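Local coordinates for protein beta-carbonic anhydrase (Methanothermobacter thermautotrophicus, PDB 1G5C) that catalyses the reversible hydration of carbon dioxide to bicarbonate as a zinc-dependent carbonic anhydrase of the beta class, at residues A[67-75]-A[139-149]; A[79-89]-A[148-158]. One frame throughout, in Å; residues are numbered along the deposited sequence.

Contact 1 (A[67-75]-A[139-149]). With CA (calcium ion), chain H.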
# COMPACT_ATOMS: atom_id res chain seq x y z
N ILE A 67 4.67 2.13 8.63
CA ILE A 67 5.00 1.33 9.79
C ILE A 67 3.78 0.56 10.29
O ILE A 67 3.87 -0.62 10.60
CB ILE A 67 5.59 2.22 10.91
CG1 ILE A 67 6.97 2.74 10.47
CG2 ILE A 67 5.71 1.43 12.21
CD1 ILE A 67 7.53 3.87 11.35
N ARG A 68 2.63 1.22 10.34
CA ARG A 68 1.41 0.58 10.79
C ARG A 68 0.98 -0.58 9.87
O ARG A 68 0.49 -1.61 10.34
CB ARG A 68 0.30 1.63 10.93
CG ARG A 68 0.22 2.24 12.35
CD ARG A 68 0.02 3.75 12.34
NE ARG A 68 -0.86 4.19 11.26
CZ ARG A 68 -0.99 5.45 10.86
N SER A 69 1.15 -0.41 8.56
CA SER A 69 0.79 -1.45 7.61
C SER A 69 1.76 -2.61 7.74
O SER A 69 1.38 -3.78 7.69
CB SER A 69 0.80 -0.91 6.17
OG SER A 69 -0.40 -0.21 5.88
N ALA A 70 3.04 -2.29 7.91
CA ALA A 70 4.04 -3.34 8.07
C ALA A 70 3.77 -4.11 9.38
O ALA A 70 3.88 -5.34 9.42
CB ALA A 70 5.44 -2.74 8.09
N ALA A 71 3.41 -3.39 10.44
CA ALA A 71 3.09 -4.04 11.72
C ALA A 71 1.89 -4.99 11.52
O ALA A 71 1.86 -6.10 12.08
CB ALA A 71 2.76 -2.99 12.78
N VAL A 72 0.90 -4.56 10.74
CA VAL A 72 -0.24 -5.43 10.48
C VAL A 72 0.27 -6.69 9.80
O VAL A 72 -0.11 -7.80 10.16
CB VAL A 72 -1.30 -4.75 9.57
CG1 VAL A 72 -2.27 -5.80 8.98
CG2 VAL A 72 -2.08 -3.71 10.37
N ALA A 73 1.15 -6.51 8.82
CA ALA A 73 1.70 -7.63 8.09
C ALA A 73 2.44 -8.58 9.03
O ALA A 73 2.34 -9.81 8.91
CB ALA A 73 2.63 -7.13 7.02
N ILE A 74 3.19 -8.02 9.99
CA ILE A 74 3.94 -8.84 10.93
C ILE A 74 3.07 -9.59 11.95
O ILE A 74 3.15 -10.81 12.06
CB ILE A 74 4.96 -7.97 11.72
CG1 ILE A 74 5.97 -7.34 10.76
CG2 ILE A 74 5.68 -8.82 12.74
CD1 ILE A 74 6.84 -6.23 11.37
N TYR A 75 2.22 -8.88 12.67
CA TYR A 75 1.42 -9.51 13.70
C TYR A 75 0.21 -10.32 13.24
O TYR A 75 -0.14 -11.33 13.85
CB TYR A 75 1.01 -8.46 14.73
CG TYR A 75 2.20 -7.72 15.30
CD1 TYR A 75 2.31 -6.33 15.20
CD2 TYR A 75 3.26 -8.42 15.89
CE1 TYR A 75 3.44 -5.66 15.68
CE2 TYR A 75 4.39 -7.77 16.37
CZ TYR A 75 4.48 -6.40 16.26
OH TYR A 75 5.62 -5.77 16.71
N LEU A 139 12.46 1.62 10.31
CA LEU A 139 11.78 0.38 10.62
C LEU A 139 12.48 -0.34 11.76
O LEU A 139 11.85 -0.81 12.71
CB LEU A 139 11.71 -0.52 9.39
CG LEU A 139 10.68 -0.13 8.32
CD1 LEU A 139 10.85 -1.00 7.09
CD2 LEU A 139 9.28 -0.29 8.90
N LYS A 140 13.80 -0.43 11.68
CA LYS A 140 14.56 -1.11 12.71
C LYS A 140 14.51 -0.41 14.07
O LYS A 140 14.59 -1.06 15.10
CB LYS A 140 16.01 -1.28 12.25
CG LYS A 140 16.20 -2.48 11.35
CD LYS A 140 17.66 -2.70 11.05
CE LYS A 140 17.94 -4.18 10.83
NZ LYS A 140 17.53 -5.02 12.02
N SER A 141 14.34 0.91 14.06
CA SER A 141 14.27 1.72 15.28
C SER A 141 12.88 1.74 15.91
O SER A 141 12.72 2.11 17.08
CB SER A 141 14.65 3.16 14.97
OG SER A 141 15.91 3.24 14.33
N SER A 142 11.87 1.37 15.14
CA SER A 142 10.50 1.41 15.63
C SER A 142 10.14 0.35 16.65
O SER A 142 10.39 -0.83 16.45
CB SER A 142 9.50 1.35 14.47
OG SER A 142 8.18 1.20 14.96
N PRO A 143 9.54 0.78 17.78
CA PRO A 143 9.13 -0.16 18.83
C PRO A 143 8.02 -1.11 18.34
O PRO A 143 7.69 -2.09 19.00
CB PRO A 143 8.67 0.76 19.97
CG PRO A 143 8.25 2.03 19.25
CD PRO A 143 9.33 2.18 18.21
N LEU A 144 7.46 -0.82 17.16
CA LEU A 144 6.42 -1.68 16.58
C LEU A 144 7.05 -2.79 15.73
O LEU A 144 6.39 -3.77 15.39
CB LEU A 144 5.49 -0.86 15.68
CG LEU A 144 4.27 -0.23 16.33
CD1 LEU A 144 3.51 0.61 15.31
CD2 LEU A 144 3.38 -1.34 16.88
N ILE A 145 8.31 -2.61 15.38
CA ILE A 145 9.00 -3.61 14.56
C ILE A 145 9.97 -4.43 15.44
O ILE A 145 10.99 -3.91 15.90
CB ILE A 145 9.81 -2.92 13.43
CG1 ILE A 145 8.91 -1.94 12.66
CG2 ILE A 145 10.38 -3.97 12.50
CD1 ILE A 145 7.64 -2.57 12.04
N PRO A 146 9.66 -5.72 15.68
CA PRO A 146 10.53 -6.57 16.50
C PRO A 146 11.87 -6.78 15.82
O PRO A 146 11.94 -6.85 14.58
CB PRO A 146 9.75 -7.88 16.63
CG PRO A 146 8.33 -7.48 16.42
CD PRO A 146 8.43 -6.44 15.31
N GLU A 147 12.94 -6.87 16.60
CA GLU A 147 14.25 -7.07 16.00
C GLU A 147 14.35 -8.43 15.36
O GLU A 147 15.20 -8.64 14.54
CB GLU A 147 15.38 -6.87 17.02
CG GLU A 147 15.58 -5.41 17.35
CD GLU A 147 16.81 -5.16 18.22
OE1 GLU A 147 17.35 -6.14 18.78
OE2 GLU A 147 17.21 -3.98 18.35
N SER A 148 13.48 -9.36 15.70
CA SER A 148 13.55 -10.66 15.04
C SER A 148 13.14 -10.55 13.55
O SER A 148 13.29 -11.51 12.79
CB SER A 148 12.64 -11.67 15.75
OG SER A 148 11.29 -11.24 15.71
N ILE A 149 12.62 -9.39 13.14
CA ILE A 149 12.21 -9.19 11.75
C ILE A 149 13.41 -8.75 10.88
O ILE A 149 14.12 -7.81 11.23
CB ILE A 149 11.10 -8.10 11.64
CG1 ILE A 149 9.95 -8.41 12.61
CG2 ILE A 149 10.57 -8.03 10.21
CD1 ILE A 149 9.35 -9.83 12.44
CA CA H . 17.44 -9.47 14.01
O HOH W 1 16.41 -8.64 11.74

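Contact 2 (A[79-89]-A[148-158]). Unlike the reference sequence in segment 79-89: Asp79 (reference Val). With ZN (zinc ion), chain G.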
# COMPACT_ATOMS: atom_id res chain seq x y z
N ASP A 79 4.53 -11.96 8.87
CA ASP A 79 5.70 -11.50 8.12
C ASP A 79 6.93 -11.42 9.02
O ASP A 79 6.86 -10.90 10.14
CB ASP A 79 5.43 -10.14 7.49
CG ASP A 79 4.51 -10.26 6.30
OD1 ASP A 79 3.91 -9.25 5.89
OD2 ASP A 79 4.40 -11.38 5.76
N ASN A 80 8.04 -11.95 8.53
CA ASN A 80 9.27 -11.94 9.31
C ASN A 80 10.41 -11.37 8.49
O ASN A 80 11.56 -11.41 8.90
CB ASN A 80 9.60 -13.36 9.82
CG ASN A 80 9.82 -14.36 8.70
OD1 ASN A 80 10.24 -14.00 7.60
ND2 ASN A 80 9.54 -15.63 8.99
N GLU A 81 10.09 -10.83 7.32
CA GLU A 81 11.10 -10.22 6.46
C GLU A 81 10.49 -9.07 5.67
O GLU A 81 9.48 -9.23 4.98
CB GLU A 81 11.68 -11.27 5.50
CG GLU A 81 12.71 -10.72 4.51
CD GLU A 81 13.56 -11.82 3.89
OE1 GLU A 81 13.04 -12.95 3.71
OE2 GLU A 81 14.74 -11.57 3.57
N ILE A 82 11.13 -7.91 5.76
CA ILE A 82 10.66 -6.73 5.05
C ILE A 82 11.77 -6.25 4.13
O ILE A 82 12.94 -6.21 4.53
CB ILE A 82 10.32 -5.58 6.03
CG1 ILE A 82 9.23 -6.01 7.01
CG2 ILE A 82 9.89 -4.33 5.25
CD1 ILE A 82 8.97 -5.01 8.12
N ILE A 83 11.40 -5.88 2.90
CA ILE A 83 12.37 -5.38 1.93
C ILE A 83 11.90 -4.06 1.35
O ILE A 83 10.84 -3.99 0.70
CB ILE A 83 12.57 -6.36 0.72
CG1 ILE A 83 12.99 -7.74 1.21
CG2 ILE A 83 13.64 -5.81 -0.22
CD1 ILE A 83 13.06 -8.80 0.08
N ILE A 84 12.65 -2.99 1.60
CA ILE A 84 12.29 -1.71 1.03
C ILE A 84 13.00 -1.72 -0.32
O ILE A 84 14.18 -2.11 -0.39
CB ILE A 84 12.82 -0.52 1.86
CG1 ILE A 84 12.16 -0.53 3.25
CG2 ILE A 84 12.55 0.79 1.11
CD1 ILE A 84 12.72 0.53 4.24
N VAL A 85 12.28 -1.35 -1.38
CA VAL A 85 12.88 -1.29 -2.71
C VAL A 85 12.70 0.10 -3.32
O VAL A 85 11.58 0.50 -3.72
CB VAL A 85 12.27 -2.35 -3.68
CG1 VAL A 85 12.98 -2.29 -5.04
CG2 VAL A 85 12.41 -3.75 -3.09
N GLY A 86 13.78 0.87 -3.36
CA GLY A 86 13.70 2.17 -3.99
C GLY A 86 14.03 1.94 -5.45
O GLY A 86 14.31 0.80 -5.85
N HIS A 87 14.01 2.98 -6.27
CA HIS A 87 14.34 2.79 -7.68
C HIS A 87 15.00 4.03 -8.24
O HIS A 87 14.80 5.13 -7.73
CB HIS A 87 13.07 2.47 -8.49
CG HIS A 87 12.11 3.61 -8.55
ND1 HIS A 87 12.12 4.54 -9.57
CD2 HIS A 87 11.14 4.00 -7.70
CE1 HIS A 87 11.20 5.45 -9.33
NE2 HIS A 87 10.58 5.15 -8.21
N THR A 88 15.77 3.85 -9.30
CA THR A 88 16.45 4.98 -9.93
C THR A 88 15.41 5.83 -10.64
O THR A 88 14.34 5.34 -11.04
CB THR A 88 17.48 4.50 -10.96
OG1 THR A 88 16.82 3.66 -11.91
CG2 THR A 88 18.60 3.72 -10.30
N ASP A 89 15.74 7.11 -10.81
CA ASP A 89 14.88 8.08 -11.47
C ASP A 89 13.52 8.22 -10.78
O ASP A 89 12.47 8.20 -11.43
CB ASP A 89 14.68 7.72 -12.95
CG ASP A 89 14.01 8.84 -13.74
OD1 ASP A 89 14.28 10.01 -13.43
OD2 ASP A 89 13.23 8.57 -14.67
N SER A 148 13.48 -9.36 15.70
CA SER A 148 13.55 -10.66 15.04
C SER A 148 13.14 -10.55 13.55
O SER A 148 13.29 -11.51 12.79
CB SER A 148 12.64 -11.67 15.75
OG SER A 148 11.29 -11.24 15.71
N ILE A 149 12.62 -9.39 13.14
CA ILE A 149 12.21 -9.19 11.75
C ILE A 149 13.41 -8.75 10.88
O ILE A 149 14.12 -7.81 11.23
CB ILE A 149 11.10 -8.10 11.64
CG1 ILE A 149 9.95 -8.41 12.61
CG2 ILE A 149 10.57 -8.03 10.21
CD1 ILE A 149 9.35 -9.83 12.44
N GLY A 150 13.63 -9.42 9.76
CA GLY A 150 14.73 -9.01 8.91
C GLY A 150 14.30 -7.84 8.05
O GLY A 150 13.23 -7.89 7.44
N VAL A 151 15.11 -6.78 8.00
CA VAL A 151 14.77 -5.59 7.21
C VAL A 151 15.92 -5.28 6.25
O VAL A 151 17.06 -5.00 6.67
CB VAL A 151 14.50 -4.38 8.12
CG1 VAL A 151 14.03 -3.19 7.30
CG2 VAL A 151 13.44 -4.75 9.15
N HIS A 152 15.62 -5.37 4.95
CA HIS A 152 16.61 -5.17 3.91
C HIS A 152 16.30 -3.95 3.06
O HIS A 152 15.15 -3.54 2.94
CB HIS A 152 16.66 -6.42 3.01
CG HIS A 152 16.75 -7.71 3.78
ND1 HIS A 152 17.87 -8.09 4.46
CD2 HIS A 152 15.83 -8.70 3.96
CE1 HIS A 152 17.66 -9.27 5.04
NE2 HIS A 152 16.43 -9.65 4.75
N GLY A 153 17.34 -3.37 2.47
CA GLY A 153 17.16 -2.21 1.63
C GLY A 153 17.81 -2.46 0.29
O GLY A 153 18.97 -2.87 0.23
N LEU A 154 17.07 -2.22 -0.79
CA LEU A 154 17.56 -2.44 -2.14
C LEU A 154 17.13 -1.29 -3.00
O LEU A 154 16.21 -0.55 -2.65
CB LEU A 154 16.94 -3.71 -2.75
CG LEU A 154 17.00 -5.06 -2.02
CD1 LEU A 154 16.24 -6.12 -2.83
CD2 LEU A 154 18.43 -5.47 -1.83
N ILE A 155 17.82 -1.12 -4.12
CA ILE A 155 17.41 -0.13 -5.09
C ILE A 155 17.41 -0.85 -6.44
O ILE A 155 18.35 -1.60 -6.75
CB ILE A 155 18.34 1.10 -5.13
CG1 ILE A 155 17.76 2.11 -6.12
CG2 ILE A 155 19.75 0.70 -5.51
CD1 ILE A 155 18.36 3.50 -6.04
N ILE A 156 16.35 -0.65 -7.21
CA ILE A 156 16.24 -1.30 -8.51
C ILE A 156 16.42 -0.29 -9.66
O ILE A 156 15.96 0.84 -9.56
CB ILE A 156 14.85 -2.01 -8.67
CG1 ILE A 156 14.84 -2.85 -9.95
CG2 ILE A 156 13.71 -0.96 -8.73
CD1 ILE A 156 13.57 -3.75 -10.06
N ASP A 157 17.10 -0.71 -10.73
CA ASP A 157 17.27 0.14 -11.91
C ASP A 157 15.88 0.15 -12.56
O ASP A 157 15.38 -0.90 -12.98
CB ASP A 157 18.28 -0.49 -12.88
CG ASP A 157 18.52 0.38 -14.12
OD1 ASP A 157 17.54 0.69 -14.85
OD2 ASP A 157 19.68 0.76 -14.36
N ILE A 158 15.27 1.32 -12.68
CA ILE A 158 13.92 1.41 -13.21
C ILE A 158 13.74 0.97 -14.68
O ILE A 158 12.62 0.67 -15.11
CB ILE A 158 13.36 2.85 -12.99
CG1 ILE A 158 11.82 2.85 -13.13
CG2 ILE A 158 14.00 3.85 -13.97
CD1 ILE A 158 11.10 1.94 -12.12
ZN ZN G . 9.53 6.67 -7.23
O HOH W 2 8.96 7.60 -8.94

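Contact 1 (A[67-75]-A[139-149])
With CG anti to its carbonyl carbon (chi1 -55°), Tyr75 carries its ring out from helix 64-77 to the turn that follows helix 128-141, and Ile67 and Ile74, two helical turns apart on the same side of the helix, present CG2 to that loop from the position anti to the backbone N. The phenol OH of Tyr75 donates to Leu144 O at 2.5 Å, standing well above the carbonyl plane; the carbonyl oxygen itself lies at the edge of the ring. Pro146 meets the tyrosine from the opposite direction, its CG 4.0 Å from Tyr75 CE2. A phenylalanine here would probably leave Leu144 O without this donor and the turn less firmly fixed to the helix. Toward the start of the helix, Ile67 CG2 reaches Leu144 CD1 (3.9 Å) and the OG of Ser142, whose hydroxyl accepts from Leu144 N in an ST turn, while Ile67 CG1 slides past Leu139 CD2. Ile74 reaches two isoleucines: its side chain crosses that of Ile145 at about a right angle, CD1 to CD1 3.8 Å, and its CG2 touches Ile149 CD1 (3.8 Å). Beyond this apolar layer, Glu147 O and a water held by Ile149 O bind a calcium ion. Val113 of the second subunit packs on Leu144. The arrangement is that of a helix-to-strand connection in an alpha/beta fold, two type I turns running alongside a neighbouring helix before strand 150-156 begins.

Contact 2 (A[79-89]-A[148-158])
Ile82 and Val151 sit side by side on neighbouring parallel strands, 81-87 and 150-156, of the mixed sheet at the heart of this alpha/beta fold. The backbone ladder is regular from Gly150 N, bonded to Asn80 O, to Thr88 N, which donates to Ile156 O at 3.0 Å. The face bearing Ile82, Ile84, Val151 and Ile155 is buried beneath helices: Leu139 of helix 128-141 covers the first three, and Ile82 CD1 meets Ile149 CG2 at 4.0 Å. Gly153, opposite Ile84, brings no side chain to this face. The other face is more mixed. Ile83 CG2 touches Leu154 CD1 (3.7 Å) and Val85 CG1 touches Ile156 CG2, but both Ile83 and Leu154 are partly exposed. Near its start this face turns polar: the extended Glu81 crosses to the edge of the His152 ring, where NE2 gives OE2 only a weak, bent bond (2.8 Å, 116°). The same nitrogen also bonds Glu170, and His152 ND1 accepts from Asp169 N, so the chain terminus holds much of this imidazole. At the far end strand 81-87 finishes at the metal site. There His87 ND1 donates to Thr88 O, which would help set the ring's rotation, and His87 NE2 binds zinc at 2.1 Å, alongside Cys32, Cys90 and a water. The side chain of Ile158 lies beside His87, and its backbone N makes a nearly straight 2.9 Å bond to Thr88 OG1.

The two contacts, with centres about 14 Å apart, share Ser148 and Ile149: the loop that runs alongside helix 64-77 in contact 1 runs directly into strand 150-156 of contact 2. Their segments alternate along the chain, since strand 81-87 follows helix 64-77 just as strand 150-156 follows helix 128-141. Leu139 joins the layers, its CD1 lying 3.7 Å from Ile84 CD1 and 3.9 Å from Val151 CG1. A probable hydrogen bond from Asp79 N to Ala73 O (3.1 Å) ties the helix to the approach to strand 81-87. Zinc lies at the C-terminal end of that strand; the calcium bound by Glu147 O belongs to the opposite end of the paired strands.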